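Local coordinates for sialidase domain-containing protein (Dyadobacter fermentans, PDB 5HX0) that is of unknown function but has the beta-propeller fold of non-viral sialidases with BNR-like repeats, and so may act on or bind carbohydrates, at residues E194-N208 and I220-P232. Sequence-based numbering, arbitrary orientation.
Sequences EINYTAMGEKLPAYN and ILWVVAATDRQSP
Glu194 and Thr227 meet where a long loop of this sialidase-like beta-propeller, leading from strand 183-186 to strand 213-214, folds against strand 220-229 of the next four-stranded antiparallel sheet. The tightly packed part is polar and buried. With CG anti to the backbone N (chi1 169°) and a bend at chi2, the Glu194 side chain bends toward the strand and crosses Thr227 at a slant; OE1 accepts Thr227 N at 2.9 Å, approached from above the carboxylate plane, while OE2 takes Asn196 N on its anti lone pair. Two waters also donate to OE1: one also donates to Ala225 O, and the other is hydrogen-bonded to Thr227 OG1 and Tyr207 OH as well. Three donors thus grip this one oxygen and fix the carboxylate's rotation. Next door, Ile195 N reaches Thr227 O at 2.9 Å.

Farther along, Tyr207 O receives Ala225 N at 3.1 Å in an almost straight bond, and the methyl of Ala206 lies 3.9 Å from Val224 CG2. The tyrosine ring lies obliquely beside Ala225, its CE1 3.6 Å from Ala225 O, and Phe167 meets it edge-to-face. Within the strand, Val224 CG1 sits over one face of Trp222, whose CZ2 comes to 4.0 Å from Asn208 N.

The looser side lies toward the exposed turn after the strand. There Ile195 crosses Gln230 at about a right angle, touching by apolar carbons alone, CD1 to CB 3.7 Å, and a glycerol sits beside the glutamine. At the other end Asn208 ties the loop to two neighbouring sheets: its ND2 bonds Asn264 O and also donates to Val223 O at 2.9 Å, the acceptor lying in the Asn208 amide plane.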
# COMPACT_ATOMS: atom_id res chain seq x y z
N GLU A 194 -21.55 16.77 10.59
CA GLU A 194 -21.36 15.44 10.02
C GLU A 194 -22.02 14.37 10.89
O GLU A 194 -21.70 14.26 12.08
CB GLU A 194 -19.86 15.14 9.88
CG GLU A 194 -19.52 13.70 9.54
CD GLU A 194 -20.01 13.32 8.14
OE1 GLU A 194 -19.61 14.01 7.17
OE2 GLU A 194 -20.80 12.36 8.01
N ILE A 195 -22.88 13.55 10.30
CA ILE A 195 -23.60 12.55 11.08
C ILE A 195 -22.94 11.18 11.13
O ILE A 195 -23.31 10.38 12.01
CB ILE A 195 -25.03 12.33 10.55
CG1 ILE A 195 -24.97 11.63 9.18
CG2 ILE A 195 -25.82 13.67 10.55
CD1 ILE A 195 -26.32 11.35 8.57
N ASN A 196 -22.02 10.87 10.23
CA ASN A 196 -21.55 9.49 10.09
C ASN A 196 -20.48 9.13 11.12
O ASN A 196 -19.78 9.98 11.67
CB ASN A 196 -20.97 9.26 8.69
CG ASN A 196 -22.02 9.24 7.64
OD1 ASN A 196 -21.99 10.04 6.70
ND2 ASN A 196 -22.97 8.33 7.78
N TYR A 197 -20.39 7.82 11.38
CA TYR A 197 -19.24 7.18 12.01
C TYR A 197 -18.42 6.46 10.95
O TYR A 197 -18.95 6.00 9.94
CB TYR A 197 -19.69 6.18 13.09
CG TYR A 197 -20.37 6.85 14.26
CD1 TYR A 197 -19.62 7.35 15.32
CD2 TYR A 197 -21.74 7.02 14.29
CE1 TYR A 197 -20.21 8.00 16.39
CE2 TYR A 197 -22.36 7.67 15.36
CZ TYR A 197 -21.58 8.15 16.41
OH TYR A 197 -22.16 8.80 17.48
N THR A 198 -17.10 6.35 11.19
CA THR A 198 -16.24 5.59 10.29
C THR A 198 -16.50 4.09 10.41
O THR A 198 -17.18 3.62 11.32
CB THR A 198 -14.76 5.82 10.61
OG1 THR A 198 -14.42 5.11 11.81
CG2 THR A 198 -14.43 7.30 10.77
N ALA A 199 -15.89 3.33 9.50
CA ALA A 199 -16.00 1.88 9.58
C ALA A 199 -15.39 1.30 10.85
O ALA A 199 -15.58 0.11 11.14
CB ALA A 199 -15.33 1.23 8.37
N MSE A 200 -14.68 2.10 11.64
CA MSE A 200 -14.06 1.57 12.83
C MSE A 200 -14.69 2.18 14.06
O MSE A 200 -14.14 2.09 15.15
CB MSE A 200 -12.55 1.80 12.78
CG MSE A 200 -12.01 1.46 11.38
SE MSE A 200 -10.05 1.29 11.29
CE MSE A 200 -9.74 2.99 10.40
N GLY A 201 -15.83 2.83 13.87
CA GLY A 201 -16.62 3.34 14.97
C GLY A 201 -16.26 4.71 15.49
O GLY A 201 -16.81 5.12 16.52
N GLU A 202 -15.36 5.43 14.83
CA GLU A 202 -15.01 6.77 15.27
C GLU A 202 -15.96 7.77 14.63
O GLU A 202 -16.54 7.52 13.57
CB GLU A 202 -13.57 7.10 14.88
CG GLU A 202 -12.55 6.03 15.24
CD GLU A 202 -11.98 6.22 16.64
OE1 GLU A 202 -11.71 7.39 17.02
OE2 GLU A 202 -11.80 5.21 17.36
N LYS A 203 -16.12 8.93 15.27
CA LYS A 203 -16.82 10.02 14.60
C LYS A 203 -16.03 10.42 13.36
O LYS A 203 -14.80 10.54 13.41
CB LYS A 203 -17.02 11.21 15.53
CG LYS A 203 -18.02 10.91 16.67
CD LYS A 203 -18.58 12.19 17.29
CE LYS A 203 -17.49 12.99 17.99
NZ LYS A 203 -17.03 12.35 19.25
N LEU A 204 -16.73 10.62 12.25
CA LEU A 204 -16.05 10.69 10.95
C LEU A 204 -15.19 11.95 10.82
O LEU A 204 -15.72 13.06 10.87
CB LEU A 204 -17.07 10.64 9.81
CG LEU A 204 -16.46 10.41 8.42
CD1 LEU A 204 -16.72 8.99 7.97
CD2 LEU A 204 -17.00 11.42 7.40
N PRO A 205 -13.87 11.82 10.61
CA PRO A 205 -13.04 13.00 10.33
C PRO A 205 -13.47 13.69 9.04
O PRO A 205 -13.79 13.04 8.04
CB PRO A 205 -11.63 12.41 10.19
CG PRO A 205 -11.69 11.05 10.86
CD PRO A 205 -13.09 10.57 10.58
N ALA A 206 -13.43 15.02 9.05
CA ALA A 206 -13.78 15.79 7.85
C ALA A 206 -12.79 15.51 6.70
O ALA A 206 -11.69 14.99 6.90
CB ALA A 206 -13.81 17.28 8.17
N TYR A 207 -13.18 15.91 5.49
CA TYR A 207 -12.50 15.48 4.26
C TYR A 207 -13.04 16.35 3.12
O TYR A 207 -14.11 16.94 3.24
CB TYR A 207 -12.77 13.99 3.94
CG TYR A 207 -14.23 13.81 3.59
CD1 TYR A 207 -15.18 13.70 4.60
CD2 TYR A 207 -14.68 13.87 2.25
CE1 TYR A 207 -16.53 13.62 4.30
CE2 TYR A 207 -16.02 13.79 1.95
CZ TYR A 207 -16.95 13.67 2.98
OH TYR A 207 -18.30 13.60 2.72
N ASN A 208 -12.31 16.37 2.01
CA ASN A 208 -12.91 16.81 0.76
C ASN A 208 -11.97 16.49 -0.40
O ASN A 208 -10.81 16.11 -0.19
CB ASN A 208 -13.25 18.31 0.74
CG ASN A 208 -14.52 18.59 -0.05
OD1 ASN A 208 -15.03 17.71 -0.74
ND2 ASN A 208 -15.03 19.82 0.06
N ILE A 220 -4.20 28.50 7.07
CA ILE A 220 -4.61 27.61 5.97
C ILE A 220 -6.12 27.45 5.99
O ILE A 220 -6.70 27.07 7.01
CB ILE A 220 -3.94 26.23 6.06
CG1 ILE A 220 -2.43 26.37 6.19
CG2 ILE A 220 -4.30 25.41 4.79
CD1 ILE A 220 -1.76 25.06 6.36
N LEU A 221 -6.74 27.70 4.84
CA LEU A 221 -8.18 27.59 4.64
C LEU A 221 -8.50 26.26 3.97
O LEU A 221 -7.81 25.86 3.03
CB LEU A 221 -8.68 28.73 3.74
CG LEU A 221 -8.24 30.11 4.20
CD1 LEU A 221 -8.59 31.14 3.14
CD2 LEU A 221 -8.93 30.43 5.51
N TRP A 222 -9.55 25.60 4.43
CA TRP A 222 -9.93 24.30 3.87
C TRP A 222 -11.45 24.20 3.93
O TRP A 222 -12.02 24.21 5.03
CB TRP A 222 -9.29 23.16 4.65
CG TRP A 222 -9.45 21.80 4.02
CD1 TRP A 222 -9.81 21.52 2.73
CD2 TRP A 222 -9.25 20.54 4.68
NE1 TRP A 222 -9.85 20.15 2.54
CE2 TRP A 222 -9.50 19.53 3.72
CE3 TRP A 222 -8.87 20.18 5.98
CZ2 TRP A 222 -9.39 18.18 4.03
CZ3 TRP A 222 -8.76 18.84 6.29
CH2 TRP A 222 -9.02 17.85 5.32
N VAL A 223 -12.11 24.12 2.78
CA VAL A 223 -13.56 23.92 2.78
C VAL A 223 -13.86 22.43 2.64
O VAL A 223 -13.54 21.81 1.62
CB VAL A 223 -14.23 24.73 1.66
CG1 VAL A 223 -15.74 24.41 1.60
CG2 VAL A 223 -14.00 26.23 1.90
N VAL A 224 -14.48 21.86 3.68
CA VAL A 224 -14.71 20.42 3.76
C VAL A 224 -16.19 20.13 3.55
O VAL A 224 -17.05 21.02 3.61
CB VAL A 224 -14.24 19.82 5.11
CG1 VAL A 224 -12.73 19.97 5.29
CG2 VAL A 224 -15.03 20.45 6.28
N ALA A 225 -16.48 18.87 3.30
CA ALA A 225 -17.84 18.40 3.08
C ALA A 225 -18.30 17.65 4.32
O ALA A 225 -17.50 17.06 5.04
CB ALA A 225 -17.91 17.47 1.86
N ALA A 226 -19.61 17.68 4.56
CA ALA A 226 -20.16 16.90 5.67
C ALA A 226 -21.55 16.40 5.28
O ALA A 226 -22.33 17.15 4.67
CB ALA A 226 -20.23 17.72 6.97
N THR A 227 -21.83 15.14 5.60
CA THR A 227 -23.18 14.59 5.43
C THR A 227 -24.01 15.08 6.61
O THR A 227 -23.70 14.76 7.76
CB THR A 227 -23.16 13.06 5.40
OG1 THR A 227 -22.40 12.59 4.30
CG2 THR A 227 -24.59 12.51 5.29
N ASP A 228 -25.05 15.87 6.33
CA ASP A 228 -25.88 16.43 7.38
C ASP A 228 -27.31 15.91 7.36
O ASP A 228 -28.10 16.30 8.23
CB ASP A 228 -25.87 17.97 7.35
CG ASP A 228 -26.29 18.56 6.01
OD1 ASP A 228 -26.87 17.87 5.14
OD2 ASP A 228 -26.02 19.77 5.85
N ARG A 229 -27.66 15.03 6.43
CA ARG A 229 -28.95 14.36 6.43
C ARG A 229 -28.74 12.99 5.80
O ARG A 229 -27.95 12.86 4.86
CB ARG A 229 -30.02 15.15 5.65
CG ARG A 229 -31.35 14.42 5.50
CD ARG A 229 -32.44 15.36 5.02
NE ARG A 229 -32.34 15.66 3.60
CZ ARG A 229 -32.85 16.76 3.04
NH1 ARG A 229 -33.48 17.66 3.79
NH2 ARG A 229 -32.74 16.96 1.73
N GLN A 230 -29.44 11.99 6.31
CA GLN A 230 -29.17 10.63 5.84
C GLN A 230 -30.11 10.19 4.73
O GLN A 230 -29.65 9.55 3.77
CB GLN A 230 -29.26 9.67 7.01
CG GLN A 230 -28.87 8.26 6.67
CD GLN A 230 -28.96 7.34 7.86
OE1 GLN A 230 -29.24 7.78 8.98
NE2 GLN A 230 -28.74 6.05 7.63
N SER A 231 -31.40 10.49 4.83
CA SER A 231 -32.35 10.11 3.78
C SER A 231 -33.35 11.23 3.50
O SER A 231 -34.16 11.58 4.35
CB SER A 231 -33.10 8.84 4.16
OG SER A 231 -32.20 7.77 4.39
N PRO A 232 -33.27 11.81 2.29
CA PRO A 232 -32.22 11.46 1.33
C PRO A 232 -30.87 12.08 1.72
O PRO A 232 -30.85 13.07 2.45
CB PRO A 232 -32.74 12.04 0.02
CG PRO A 232 -33.53 13.23 0.44
CD PRO A 232 -34.14 12.89 1.79
O HOH W 1 -17.27 15.52 7.36
O HOH W 2 -19.83 12.60 4.86
O HOH W 3 -9.39 18.82 -0.10